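Porin (PDB 2POR) forms trimeric outer-membrane channels that let small hydrophilic solutes up to about 0.6 kDa diffuse passively across. Local coordinates at residues Asp7-Val12 against Gly90-Asp95; Leu177-Glu182 against Glu205-Phe210; Thr225-Lys230 against Leu252-Ile257; Ala275-Gly280 against Leu295-Lys300. One frame throughout, in Å; residues are numbered along the deposited sequence.

Contact 1 of 4, residues Asp7-Val12 against Gly90-Asp95; sequences DARMGV and GYTDLD. With CA (calcium ion), chain C.
The guanidinium of Arg9 and the ring of Tyr91 are the two flat groups here, their planes 84° apart. Thr92 CA sits over the centre of one guanidinium face, while two waters lie in its plane at the edge. One of them accepts from Arg9 NH1 at 2.8 Å and donates to Tyr91 O; the other, more distant from the same NH1, donates to Thr92 O, so two waters link the arginine to the loop backbone. Thr92 CG2 covers one face of the tyrosine ring, offset toward the rim, and Met10 O lies over the other; Arg9 CB and Val12 O meet its edge, with CB 3.9 Å from Tyr91 CD1. Arg9 CG lies between backbone N and carbonyl carbon (chi1 71°), and from there the chain runs extended past the ring until CD comes 3.4 Å from Tyr91 O. The Tyr91 hydroxyl, beside Gly11, is hydrogen-bonded to Ser22 O on the adjacent strand. Two residues beyond the tyrosine the loop turns to a calcium ion, gripped by both oxygens of Asp93 (OD1 at 2.3 Å) and of Asp95, two waters, and Asn100 and Asp101. A type I turn, Gly90 to Asp93, links ring and metal site. This is the long loop after helix 78-83 folded against the inner barrel wall, the arrangement of the pore-constricting loop in general porins.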
loop_
_atom_site.group_PDB
_atom_site.type_symbol
_atom_site.label_atom_id
_atom_site.label_comp_id
_atom_site.label_asym_id
_atom_site.label_seq_id
_atom_site.Cartn_x
_atom_site.Cartn_y
_atom_site.Cartn_z
ATOM N N ASP A 7 13.385 -5.971 5.542
ATOM C CA ASP A 7 13.677 -6.596 6.817
ATOM C C ASP A 7 12.436 -7.365 7.261
ATOM O O ASP A 7 11.368 -7.253 6.645
ATOM C CB ASP A 7 14.088 -5.557 7.889
ATOM C CG ASP A 7 13.134 -4.384 8.082
ATOM O OD1 ASP A 7 11.965 -4.596 8.361
ATOM O OD2 ASP A 7 13.551 -3.261 7.906
ATOM N N ALA A 8 12.605 -8.217 8.260
ATOM C CA ALA A 8 11.534 -9.059 8.800
ATOM C C ALA A 8 11.963 -9.509 10.185
ATOM O O ALA A 8 13.136 -9.327 10.576
ATOM C CB ALA A 8 11.267 -10.297 7.938
ATOM N N ARG A 9 11.020 -9.952 11.030
ATOM C CA ARG A 9 11.339 -10.420 12.365
ATOM C C ARG A 9 10.242 -11.359 12.799
ATOM O O ARG A 9 9.131 -11.314 12.234
ATOM C CB ARG A 9 11.469 -9.234 13.324
ATOM C CG ARG A 9 10.150 -8.563 13.656
ATOM C CD ARG A 9 10.448 -7.247 14.283
ATOM N NE ARG A 9 9.190 -6.693 14.757
ATOM C CZ ARG A 9 9.046 -5.422 15.169
ATOM N NH1 ARG A 9 10.047 -4.529 15.155
ATOM N NH2 ARG A 9 7.821 -5.046 15.581
ATOM N N MET A 10 10.509 -12.297 13.683
ATOM C CA MET A 10 9.484 -13.216 14.177
ATOM C C MET A 10 9.946 -13.770 15.507
ATOM O O MET A 10 11.151 -13.836 15.763
ATOM C CB MET A 10 9.186 -14.361 13.209
ATOM C CG MET A 10 10.267 -15.381 13.010
ATOM S SD MET A 10 9.628 -16.714 11.999
ATOM C CE MET A 10 11.243 -17.302 11.675
ATOM N N GLY A 11 9.045 -14.039 16.462
ATOM C CA GLY A 11 9.460 -14.510 17.777
ATOM C C GLY A 11 8.267 -14.419 18.687
ATOM O O GLY A 11 7.131 -14.477 18.196
ATOM N N VAL A 12 8.517 -14.270 19.975
ATOM C CA VAL A 12 7.471 -14.180 21.025
ATOM C C VAL A 12 7.699 -12.963 21.877
ATOM O O VAL A 12 8.847 -12.578 22.117
ATOM C CB VAL A 12 7.444 -15.427 21.953
ATOM C CG1 VAL A 12 6.860 -16.554 21.121
ATOM C CG2 VAL A 12 8.815 -15.816 22.489
ATOM N N GLY A 90 15.454 -5.330 22.432
ATOM C CA GLY A 90 14.505 -6.371 22.044
ATOM C C GLY A 90 14.314 -6.535 20.525
ATOM O O GLY A 90 14.474 -5.577 19.768
ATOM N N TYR A 91 13.954 -7.721 20.018
ATOM C CA TYR A 91 13.755 -7.900 18.590
ATOM C C TYR A 91 12.573 -7.101 18.094
ATOM O O TYR A 91 12.544 -6.798 16.913
ATOM C CB TYR A 91 13.569 -9.382 18.272
ATOM C CG TYR A 91 12.160 -9.965 18.270
ATOM C CD1 TYR A 91 11.431 -9.962 17.113
ATOM C CD2 TYR A 91 11.612 -10.518 19.411
ATOM C CE1 TYR A 91 10.170 -10.505 17.108
ATOM C CE2 TYR A 91 10.344 -11.074 19.414
ATOM C CZ TYR A 91 9.642 -11.052 18.255
ATOM O OH TYR A 91 8.381 -11.561 18.217
ATOM N N THR A 92 11.553 -6.759 18.920
ATOM C CA THR A 92 10.383 -5.983 18.466
ATOM C C THR A 92 10.581 -4.493 18.759
ATOM O O THR A 92 9.726 -3.705 18.388
ATOM C CB THR A 92 9.053 -6.460 19.172
ATOM O OG1 THR A 92 9.256 -6.260 20.565
ATOM C CG2 THR A 92 8.718 -7.907 19.014
ATOM N N ASP A 93 11.706 -4.062 19.367
ATOM C CA ASP A 93 12.009 -2.712 19.847
ATOM C C ASP A 93 11.019 -2.421 20.967
ATOM O O ASP A 93 9.930 -1.854 20.757
ATOM C CB ASP A 93 11.889 -1.647 18.725
ATOM C CG ASP A 93 12.259 -0.232 19.129
ATOM O OD1 ASP A 93 12.748 0.059 20.232
ATOM O OD2 ASP A 93 12.068 0.683 18.334
ATOM N N LEU A 94 11.372 -2.885 22.168
ATOM C CA LEU A 94 10.448 -2.862 23.316
ATOM C C LEU A 94 10.296 -1.478 23.893
ATOM O O LEU A 94 10.878 -1.155 24.921
ATOM C CB LEU A 94 10.926 -3.783 24.430
ATOM C CG LEU A 94 10.865 -5.251 24.201
ATOM C CD1 LEU A 94 11.680 -5.965 25.299
ATOM C CD2 LEU A 94 9.422 -5.690 24.157
ATOM N N ASP A 95 9.504 -0.633 23.254
ATOM C CA ASP A 95 9.295 0.724 23.716
ATOM C C ASP A 95 8.069 0.888 24.615
ATOM O O ASP A 95 7.705 1.978 25.034
ATOM C CB ASP A 95 9.099 1.618 22.563
ATOM C CG ASP A 95 10.359 1.920 21.797
ATOM O OD1 ASP A 95 11.445 1.943 22.348
ATOM O OD2 ASP A 95 10.270 2.153 20.603
HETATM CA CA CA C . 12.583 2.377 20.020
HETATM O O HOH W 1 12.853 -4.863 14.948
HETATM O O HOH W 2 8.577 -1.946 16.223
HETATM O O HOH W 3 14.542 2.542 18.659
HETATM O O HOH W 4 11.739 3.571 18.318
#

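Contact 2 of 4, residues Leu177-Glu182 against Glu205-Phe210; sequences LMADME and ELDRDF
A backbone N-H pointing at a thioether is the odd feature: Asp207 N donates weakly to Met181 SD at 3.5 Å, almost straight at 171°. The same sulfur lies over one face of the Phe210 ring, 4.0 Å from its centroid, and Met181 CE also covers that face, a Met-aromatic contact with a CH-pi component. Asp207 CG stands anti to its own nitrogen (chi1 169°), which carries the carboxylate to the opposing loop. There OD1 accepts from Ala179 N at 2.9 Å, on the anti side, with Met178 CG packed beside the carboxylate carbon. OD2 accepts from Phe210 N at 2.9 Å, capping helix 208-214, and takes a water shared with Leu177 O. With an alanine here, Ala179 N and Phe210 N are likely to lose the acceptor residue they have in common. Farther along, Glu182 and Glu205 form an antiparallel hydrogen-bonded pair. One carboxylate thus serves loop, water and helix end together, and the N-H groups it accepts from are likely to stabilise its negative charge.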
loop_
_atom_site.group_PDB
_atom_site.type_symbol
_atom_site.label_atom_id
_atom_site.label_comp_id
_atom_site.label_asym_id
_atom_site.label_seq_id
_atom_site.Cartn_x
_atom_site.Cartn_y
_atom_site.Cartn_z
ATOM N N LEU A 177 -4.848 28.208 24.651
ATOM C CA LEU A 177 -5.108 26.788 24.517
ATOM C C LEU A 177 -3.912 25.837 24.677
ATOM O O LEU A 177 -4.093 24.711 25.164
ATOM C CB LEU A 177 -5.763 26.591 23.177
ATOM C CG LEU A 177 -7.144 27.213 23.042
ATOM C CD1 LEU A 177 -7.637 26.985 21.649
ATOM C CD2 LEU A 177 -8.126 26.561 23.987
ATOM N N MET A 178 -2.683 26.227 24.312
ATOM C CA MET A 178 -1.503 25.347 24.420
ATOM C C MET A 178 -0.327 26.264 24.598
ATOM O O MET A 178 -0.188 27.210 23.833
ATOM C CB MET A 178 -1.319 24.520 23.133
ATOM C CG MET A 178 -0.223 23.474 23.342
ATOM S SD MET A 178 0.154 22.551 21.823
ATOM C CE MET A 178 0.968 23.826 20.881
ATOM N N ALA A 179 0.449 26.100 25.652
ATOM C CA ALA A 179 1.601 26.932 25.923
ATOM C C ALA A 179 2.684 26.661 24.875
ATOM O O ALA A 179 2.762 25.567 24.303
ATOM C CB ALA A 179 2.229 26.596 27.272
ATOM N N ASP A 180 3.516 27.634 24.595
ATOM C CA ASP A 180 4.738 27.408 23.819
ATOM C C ASP A 180 5.678 26.454 24.543
ATOM O O ASP A 180 5.702 26.437 25.787
ATOM C CB ASP A 180 5.487 28.683 23.630
ATOM C CG ASP A 180 4.824 29.694 22.740
ATOM O OD1 ASP A 180 3.965 29.329 21.949
ATOM O OD2 ASP A 180 5.200 30.859 22.833
ATOM N N MET A 181 6.498 25.678 23.822
ATOM C CA MET A 181 7.362 24.709 24.471
ATOM C C MET A 181 8.801 24.906 23.955
ATOM O O MET A 181 8.991 25.445 22.854
ATOM C CB MET A 181 6.897 23.289 24.145
ATOM C CG MET A 181 5.406 22.997 24.407
ATOM S SD MET A 181 4.921 21.272 24.394
ATOM C CE MET A 181 3.715 21.524 23.158
ATOM N N GLU A 182 9.822 24.525 24.709
ATOM C CA GLU A 182 11.187 24.575 24.224
ATOM C C GLU A 182 11.980 23.567 24.993
ATOM O O GLU A 182 11.544 23.117 26.065
ATOM C CB GLU A 182 11.823 25.918 24.405
ATOM C CG GLU A 182 11.899 26.366 25.837
ATOM C CD GLU A 182 12.827 27.550 26.060
ATOM O OE1 GLU A 182 12.765 28.533 25.311
ATOM O OE2 GLU A 182 13.626 27.453 26.998
ATOM N N GLU A 205 10.610 23.479 28.906
ATOM C CA GLU A 205 9.259 23.546 29.423
ATOM C C GLU A 205 8.283 23.056 28.393
ATOM O O GLU A 205 8.493 23.184 27.187
ATOM C CB GLU A 205 8.884 24.960 29.834
ATOM C CG GLU A 205 8.853 25.976 28.735
ATOM C CD GLU A 205 8.658 27.411 29.218
ATOM O OE1 GLU A 205 9.246 27.777 30.243
ATOM O OE2 GLU A 205 7.932 28.150 28.534
ATOM N N LEU A 206 7.221 22.455 28.918
ATOM C CA LEU A 206 6.196 21.795 28.139
ATOM C C LEU A 206 4.827 22.389 28.448
ATOM O O LEU A 206 4.650 22.975 29.515
ATOM C CB LEU A 206 6.153 20.329 28.484
ATOM C CG LEU A 206 7.373 19.472 28.175
ATOM C CD1 LEU A 206 7.093 18.043 28.608
ATOM C CD2 LEU A 206 7.690 19.575 26.675
ATOM N N ASP A 207 3.853 22.267 27.543
ATOM C CA ASP A 207 2.482 22.632 27.809
ATOM C C ASP A 207 2.017 21.678 28.908
ATOM O O ASP A 207 2.299 20.469 28.877
ATOM C CB ASP A 207 1.650 22.434 26.569
ATOM C CG ASP A 207 0.155 22.555 26.849
ATOM O OD1 ASP A 207 -0.293 23.679 27.087
ATOM O OD2 ASP A 207 -0.531 21.535 26.842
ATOM N N ARG A 208 1.246 22.213 29.864
ATOM C CA ARG A 208 0.718 21.442 30.986
ATOM C C ARG A 208 -0.045 20.217 30.566
ATOM O O ARG A 208 0.249 19.113 31.031
ATOM C CB ARG A 208 -0.240 22.289 31.857
ATOM C CG ARG A 208 -0.871 21.536 33.053
ATOM C CD ARG A 208 -2.072 22.334 33.595
ATOM N NE ARG A 208 -3.165 22.348 32.634
ATOM C CZ ARG A 208 -3.693 23.501 32.221
ATOM N NH1 ARG A 208 -3.277 24.687 32.667
ATOM N NH2 ARG A 208 -4.638 23.460 31.300
ATOM N N ASP A 209 -1.049 20.395 29.708
ATOM C CA ASP A 209 -1.854 19.249 29.376
ATOM C C ASP A 209 -1.136 18.267 28.442
ATOM O O ASP A 209 -1.385 17.068 28.517
ATOM C CB ASP A 209 -3.163 19.759 28.777
ATOM C CG ASP A 209 -4.054 20.463 29.832
ATOM O OD1 ASP A 209 -3.939 20.198 31.026
ATOM O OD2 ASP A 209 -4.852 21.291 29.430
ATOM N N PHE A 210 -0.200 18.716 27.619
ATOM C CA PHE A 210 0.644 17.804 26.824
ATOM C C PHE A 210 1.491 16.948 27.811
ATOM O O PHE A 210 1.520 15.703 27.727
ATOM C CB PHE A 210 1.479 18.719 25.878
ATOM C CG PHE A 210 2.602 18.062 25.082
ATOM C CD1 PHE A 210 3.858 17.903 25.652
ATOM C CD2 PHE A 210 2.367 17.618 23.796
ATOM C CE1 PHE A 210 4.878 17.299 24.939
ATOM C CE2 PHE A 210 3.394 17.014 23.084
ATOM C CZ PHE A 210 4.641 16.855 23.656
HETATM O O HOH W 5 -2.905 21.965 25.706
HETATM O O HOH W 6 -5.194 23.632 27.881
HETATM O O HOH W 7 5.282 28.928 27.490
#

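Contact 3 of 4, residues Thr225-Lys230 against Leu252-Ile257; sequences TAVDHK and LDIDTI
Val227 reaches across to segment 252-257 with every atom of its side chain. CB lies 3.5 Å from Asp255 O; CG1, anti to the carbonyl carbon (chi1 -78°), continues to Thr256 OG1, also at 3.5 Å; and CG2 is left between the backbone N and the carbonyl carbon and meets Ile254 CG2 at 3.5 Å. The threonine hydroxyl donates to Asp255 O, in the carbonyl plane and on a lone pair. His229 faces Ile254 as a non-hydrogen-bonded pair, with CB 4.0 Å from Ile254 CG1, and the His229 ring is hydrogen-bonded through NE2 to Gln183. On the valine side of that pair, Asp255 N donates to Asp228 O at 3.0 Å. The carboxylates of these two aspartates come close, and a water bridges Asp228 N and Asp255 OD2. Lys230 and Asp253 make a hydrogen-bonded pair whose side chains lie side by side, pointing the same way. Helix 208-214 covers the Val227 and Ile254 side through Ala211. Strands 226-240 and 243-254 thus form an antiparallel porin-barrel hairpin, gripped here at its open end.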
loop_
_atom_site.group_PDB
_atom_site.type_symbol
_atom_site.label_atom_id
_atom_site.label_comp_id
_atom_site.label_asym_id
_atom_site.label_seq_id
_atom_site.Cartn_x
_atom_site.Cartn_y
_atom_site.Cartn_z
ATOM N N THR A 225 -0.945 26.474 30.659
ATOM C CA THR A 225 0.206 26.994 31.369
ATOM C C THR A 225 1.394 26.132 30.944
ATOM O O THR A 225 1.168 25.036 30.392
ATOM C CB THR A 225 -0.013 26.895 32.920
ATOM O OG1 THR A 225 -0.258 25.539 33.326
ATOM C CG2 THR A 225 -1.219 27.743 33.310
ATOM N N ALA A 226 2.633 26.564 31.190
ATOM C CA ALA A 226 3.800 25.732 30.900
ATOM C C ALA A 226 4.362 25.096 32.177
ATOM O O ALA A 226 4.246 25.719 33.232
ATOM C CB ALA A 226 4.863 26.583 30.272
ATOM N N VAL A 227 4.898 23.863 32.187
ATOM C CA VAL A 227 5.554 23.217 33.335
ATOM C C VAL A 227 7.033 22.996 33.002
ATOM O O VAL A 227 7.354 22.778 31.832
ATOM C CB VAL A 227 4.944 21.839 33.690
ATOM C CG1 VAL A 227 3.666 22.141 34.434
ATOM C CG2 VAL A 227 4.678 20.953 32.466
ATOM N N ASP A 228 7.982 23.046 33.927
ATOM C CA ASP A 228 9.396 22.841 33.606
ATOM C C ASP A 228 9.686 21.388 33.596
ATOM O O ASP A 228 9.060 20.644 34.353
ATOM C CB ASP A 228 10.325 23.485 34.641
ATOM C CG ASP A 228 10.153 25.007 34.667
ATOM O OD1 ASP A 228 10.204 25.648 33.610
ATOM O OD2 ASP A 228 9.928 25.553 35.748
ATOM N N HIS A 229 10.633 20.925 32.791
ATOM C CA HIS A 229 10.943 19.498 32.780
ATOM C C HIS A 229 12.435 19.307 32.561
ATOM O O HIS A 229 13.142 20.216 32.090
ATOM C CB HIS A 229 10.199 18.732 31.642
ATOM C CG HIS A 229 10.609 19.155 30.206
ATOM N ND1 HIS A 229 10.515 20.346 29.604
ATOM C CD2 HIS A 229 11.158 18.289 29.263
ATOM C CE1 HIS A 229 10.965 20.244 28.370
ATOM N NE2 HIS A 229 11.343 19.005 28.187
ATOM N N LYS A 230 12.863 18.118 32.939
ATOM C CA LYS A 230 14.186 17.717 32.601
ATOM C C LYS A 230 14.159 16.255 32.258
ATOM O O LYS A 230 13.253 15.536 32.660
ATOM C CB LYS A 230 15.100 17.997 33.751
ATOM C CG LYS A 230 15.087 17.149 34.982
ATOM C CD LYS A 230 15.924 17.975 35.990
ATOM C CE LYS A 230 15.286 19.367 36.265
ATOM N NZ LYS A 230 16.173 20.351 36.869
ATOM N N LEU A 252 12.683 10.921 33.132
ATOM C CA LEU A 252 11.943 12.086 32.695
ATOM C C LEU A 252 11.312 12.621 33.973
ATOM O O LEU A 252 10.705 11.840 34.706
ATOM C CB LEU A 252 10.889 11.666 31.721
ATOM C CG LEU A 252 9.892 12.713 31.279
ATOM C CD1 LEU A 252 10.561 13.912 30.629
ATOM C CD2 LEU A 252 8.910 11.985 30.380
ATOM N N ASP A 253 11.485 13.902 34.239
ATOM C CA ASP A 253 11.022 14.528 35.461
ATOM C C ASP A 253 10.226 15.790 35.122
ATOM O O ASP A 253 10.832 16.814 34.759
ATOM C CB ASP A 253 12.283 14.817 36.270
ATOM C CG ASP A 253 12.137 15.317 37.705
ATOM O OD1 ASP A 253 11.046 15.753 38.072
ATOM O OD2 ASP A 253 13.126 15.264 38.452
ATOM N N ILE A 254 8.891 15.801 35.218
ATOM C CA ILE A 254 8.141 16.990 34.875
ATOM C C ILE A 254 7.558 17.530 36.166
ATOM O O ILE A 254 6.784 16.869 36.879
ATOM C CB ILE A 254 6.998 16.705 33.924
ATOM C CG1 ILE A 254 7.533 15.932 32.687
ATOM C CG2 ILE A 254 6.373 18.050 33.528
ATOM C CD1 ILE A 254 6.488 15.502 31.647
ATOM N N ASP A 255 7.985 18.753 36.390
ATOM C CA ASP A 255 7.626 19.520 37.558
ATOM C C ASP A 255 6.106 19.674 37.632
ATOM O O ASP A 255 5.426 19.982 36.647
ATOM C CB ASP A 255 8.288 20.886 37.464
ATOM C CG ASP A 255 8.140 21.764 38.707
ATOM O OD1 ASP A 255 8.318 21.267 39.824
ATOM O OD2 ASP A 255 7.852 22.951 38.558
ATOM N N THR A 256 5.647 19.397 38.856
ATOM C CA THR A 256 4.261 19.432 39.294
ATOM C C THR A 256 3.499 18.247 38.719
ATOM O O THR A 256 2.361 18.067 39.146
ATOM C CB THR A 256 3.447 20.751 38.909
ATOM O OG1 THR A 256 3.111 20.703 37.546
ATOM C CG2 THR A 256 4.222 22.025 39.162
ATOM N N ILE A 257 3.992 17.387 37.806
ATOM C CA ILE A 257 3.187 16.277 37.280
ATOM C C ILE A 257 3.785 15.039 37.874
ATOM O O ILE A 257 3.250 14.541 38.856
ATOM C CB ILE A 257 3.221 16.152 35.715
ATOM C CG1 ILE A 257 2.865 17.490 35.066
ATOM C CG2 ILE A 257 2.335 14.985 35.291
ATOM C CD1 ILE A 257 1.584 18.179 35.495
HETATM O O HOH W 8 6.798 24.119 36.380
#

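Contact 4 of 4, residues Ala275-Gly280 against Leu295-Lys300; sequences ASIVGG and LGVKFK. With C8E ((hydroxyethyloxy)tri(ethyloxy)octane), chain F; C8E ((hydroxyethyloxy)tri(ethyloxy)octane), chain G.
Ile277 and Val297 face each other in a beta hairpin that closes the sequence of strands in the porin barrel, on the outer face, which here meets bound detergent and, at Ala275 and Phe299, a second subunit. Their side chains slant across one another, Ile277 CG1 lying 4.0 Å from Val297 CG1. Ile277 CG1 is anti to the carbonyl carbon (chi1 -66°), and from it CD1 runs out to 3.8 Å from C16 of the C8E molecule in chain G; the same molecule passes Val297 CG1. Replacing Ile277 by alanine removes the branches that touch both, and is likely to leave Val297 CG1 and detergent C16 each without that apolar neighbour. On the same face Ala275 CB meets the Phe299 ring at its edge, in plane, 3.7 Å from CD1, and that ring also stacks with Phe41 of a second subunit. The opposite face carries Ser276, Val278 and Lys298. With CG anti to the carbonyl carbon (chi1 -76°) and the chain extended at chi2, Lys298 CD comes to 3.5 Å from Val278 CG2; the chain bends only beyond CD. Four backbone bonds join Ser276 with Lys298 and Val278 with Gly296. Near the serine, a water donates to Lys298 O and lies 2.7 Å from Ser276 OG.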
loop_
_atom_site.group_PDB
_atom_site.type_symbol
_atom_site.label_atom_id
_atom_site.label_comp_id
_atom_site.label_asym_id
_atom_site.label_seq_id
_atom_site.Cartn_x
_atom_site.Cartn_y
_atom_site.Cartn_z
ATOM N N ALA A 275 21.046 -12.222 9.574
ATOM C CA ALA A 275 20.159 -12.756 10.584
ATOM C C ALA A 275 20.804 -12.693 11.950
ATOM O O ALA A 275 22.023 -12.843 12.079
ATOM C CB ALA A 275 19.814 -14.206 10.278
ATOM N N SER A 276 20.017 -12.413 12.991
ATOM C CA SER A 276 20.490 -12.385 14.358
ATOM C C SER A 276 19.366 -12.837 15.307
ATOM O O SER A 276 18.179 -12.746 14.956
ATOM C CB SER A 276 20.981 -10.964 14.713
ATOM O OG SER A 276 20.107 -9.912 14.332
ATOM N N ILE A 277 19.712 -13.423 16.443
ATOM C CA ILE A 277 18.763 -13.832 17.468
ATOM C C ILE A 277 18.826 -12.656 18.424
ATOM O O ILE A 277 19.931 -12.211 18.780
ATOM C CB ILE A 277 19.247 -15.130 18.125
ATOM C CG1 ILE A 277 19.210 -16.246 17.134
ATOM C CG2 ILE A 277 18.345 -15.511 19.299
ATOM C CD1 ILE A 277 19.949 -17.469 17.709
ATOM N N VAL A 278 17.696 -12.057 18.832
ATOM C CA VAL A 278 17.682 -10.824 19.645
ATOM C C VAL A 278 16.638 -11.005 20.753
ATOM O O VAL A 278 15.551 -11.538 20.505
ATOM C CB VAL A 278 17.275 -9.580 18.804
ATOM C CG1 VAL A 278 17.547 -8.345 19.610
ATOM C CG2 VAL A 278 18.031 -9.507 17.503
ATOM N N GLY A 279 16.902 -10.572 21.969
ATOM C CA GLY A 279 15.952 -10.691 23.063
ATOM C C GLY A 279 16.225 -9.562 24.029
ATOM O O GLY A 279 17.304 -8.955 23.983
ATOM N N GLY A 280 15.307 -9.205 24.920
ATOM C CA GLY A 280 15.538 -8.092 25.825
ATOM C C GLY A 280 14.423 -8.002 26.856
ATOM O O GLY A 280 13.437 -8.738 26.791
ATOM N N LEU A 295 11.768 -12.374 22.592
ATOM C CA LEU A 295 12.838 -13.228 22.133
ATOM C C LEU A 295 12.482 -13.643 20.734
ATOM O O LEU A 295 11.423 -14.239 20.504
ATOM C CB LEU A 295 12.959 -14.455 23.022
ATOM C CG LEU A 295 14.085 -15.449 22.574
ATOM C CD1 LEU A 295 15.460 -14.790 22.675
ATOM C CD2 LEU A 295 14.102 -16.659 23.462
ATOM N N GLY A 296 13.328 -13.343 19.748
ATOM C CA GLY A 296 13.013 -13.753 18.396
ATOM C C GLY A 296 14.223 -13.587 17.495
ATOM O O GLY A 296 15.354 -13.504 17.979
ATOM N N VAL A 297 13.991 -13.527 16.195
ATOM C CA VAL A 297 15.055 -13.371 15.193
ATOM C C VAL A 297 14.780 -12.159 14.323
ATOM O O VAL A 297 13.613 -11.859 14.055
ATOM C CB VAL A 297 15.183 -14.659 14.298
ATOM C CG1 VAL A 297 15.720 -15.781 15.159
ATOM C CG2 VAL A 297 13.876 -15.157 13.747
ATOM N N LYS A 298 15.777 -11.392 13.905
ATOM C CA LYS A 298 15.593 -10.233 13.042
ATOM C C LYS A 298 16.343 -10.533 11.750
ATOM O O LYS A 298 17.403 -11.158 11.830
ATOM C CB LYS A 298 16.187 -8.989 13.653
ATOM C CG LYS A 298 15.310 -8.458 14.769
ATOM C CD LYS A 298 16.057 -7.384 15.457
ATOM C CE LYS A 298 16.079 -6.223 14.547
ATOM N NZ LYS A 298 16.792 -5.142 15.199
ATOM N N PHE A 299 15.847 -10.161 10.579
ATOM C CA PHE A 299 16.451 -10.476 9.289
ATOM C C PHE A 299 16.598 -9.205 8.498
ATOM O O PHE A 299 15.746 -8.306 8.583
ATOM C CB PHE A 299 15.553 -11.408 8.523
ATOM C CG PHE A 299 15.241 -12.741 9.170
ATOM C CD1 PHE A 299 16.231 -13.512 9.753
ATOM C CD2 PHE A 299 13.950 -13.214 9.148
ATOM C CE1 PHE A 299 15.936 -14.742 10.305
ATOM C CE2 PHE A 299 13.673 -14.449 9.702
ATOM C CZ PHE A 299 14.655 -15.219 10.281
ATOM N N LYS A 300 17.651 -9.035 7.730
ATOM C CA LYS A 300 17.798 -7.890 6.846
ATOM C C LYS A 300 17.954 -8.479 5.449
ATOM O O LYS A 300 18.538 -9.579 5.300
ATOM C CB LYS A 300 19.024 -7.112 7.190
ATOM C CG LYS A 300 18.933 -6.467 8.530
ATOM C CD LYS A 300 19.788 -5.199 8.580
ATOM C CE LYS A 300 21.298 -5.430 8.663
ATOM N NZ LYS A 300 22.002 -4.158 8.793
HETATM C C1 C8E F . 18.405 -10.373 28.482
HETATM C C2 C8E F . 17.990 -10.905 27.095
HETATM C C3 C8E F . 17.019 -12.096 27.073
HETATM C C4 C8E F . 15.542 -11.812 27.376
HETATM C C5 C8E F . 14.798 -13.125 27.165
HETATM C C6 C8E F . 13.357 -13.098 27.637
HETATM C C7 C8E F . 12.847 -14.521 27.929
HETATM C C8 C8E F . 12.259 -15.280 26.730
HETATM O O9 C8E F . 12.191 -16.729 26.748
HETATM C C10 C8E F . 10.935 -17.364 27.094
HETATM C C11 C8E F . 9.977 -17.991 26.063
HETATM O O12 C8E F . 8.983 -18.887 26.594
HETATM C C13 C8E F . 7.636 -18.376 26.668
HETATM C C14 C8E F . 6.409 -19.159 26.137
HETATM O O15 C8E F . 6.067 -19.265 24.737
HETATM C C16 C8E F . 4.738 -18.793 24.459
HETATM C C17 C8E F . 4.069 -19.149 23.141
HETATM O O18 C8E F . 2.748 -18.682 22.877
HETATM C C19 C8E F . 1.900 -19.789 22.569
HETATM C C20 C8E F . 0.905 -20.260 23.625
HETATM O O21 C8E F . 0.211 -21.459 23.280
HETATM C C1 C8E G . 4.855 -22.659 20.993
HETATM C C2 C8E G . 6.066 -21.697 21.005
HETATM C C3 C8E G . 6.366 -21.267 19.585
HETATM C C4 C8E G . 7.569 -20.344 19.530
HETATM C C5 C8E G . 7.820 -19.979 18.073
HETATM C C6 C8E G . 9.088 -19.161 17.899
HETATM C C7 C8E G . 9.226 -18.742 16.450
HETATM C C8 C8E G . 10.455 -17.887 16.182
HETATM O O9 C8E G . 11.752 -18.482 16.156
HETATM C C10 C8E G . 12.738 -17.772 16.931
HETATM C C11 C8E G . 12.942 -18.000 18.443
HETATM O O12 C8E G . 14.130 -17.484 19.076
HETATM C C13 C8E G . 15.143 -18.487 19.321
HETATM C C14 C8E G . 16.284 -18.826 18.333
HETATM O O15 C8E G . 15.994 -19.356 17.019
HETATM C C16 C8E G . 17.135 -19.421 16.137
HETATM C C17 C8E G . 17.593 -20.715 15.430
HETATM O O18 C8E G . 18.260 -21.775 16.120
HETATM C C19 C8E G . 19.677 -21.568 16.147
HETATM C C20 C8E G . 20.609 -22.474 15.330
HETATM O O21 C8E G . 21.982 -22.079 15.396
HETATM O O HOH W 9 19.901 -9.050 11.779
#

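How the contacts relate
From the N terminus, strand 2-14 pairs with strand 19-34, and contact 1 brings the loop 90-95 back onto it after an excursion through further strands and helices 50-53 and 78-83. Contacts 2, 3 and 4 follow in series, each joining the chain around a hairpin, with no nesting or crossing; contact 2 also ties the loop before strand 181-192 to the start of helix 208-214. Contacts 2 and 3 are neighbours, since strands 195-207 and 226-240 pair, and that helix leads from one to the other. Contact 4 touches contact 1, because strand 292-300 pairs with strand 2-14 and seals the barrel, both also meeting the second subunit. Contacts 1 and 2 lie about 34 Å apart between centres.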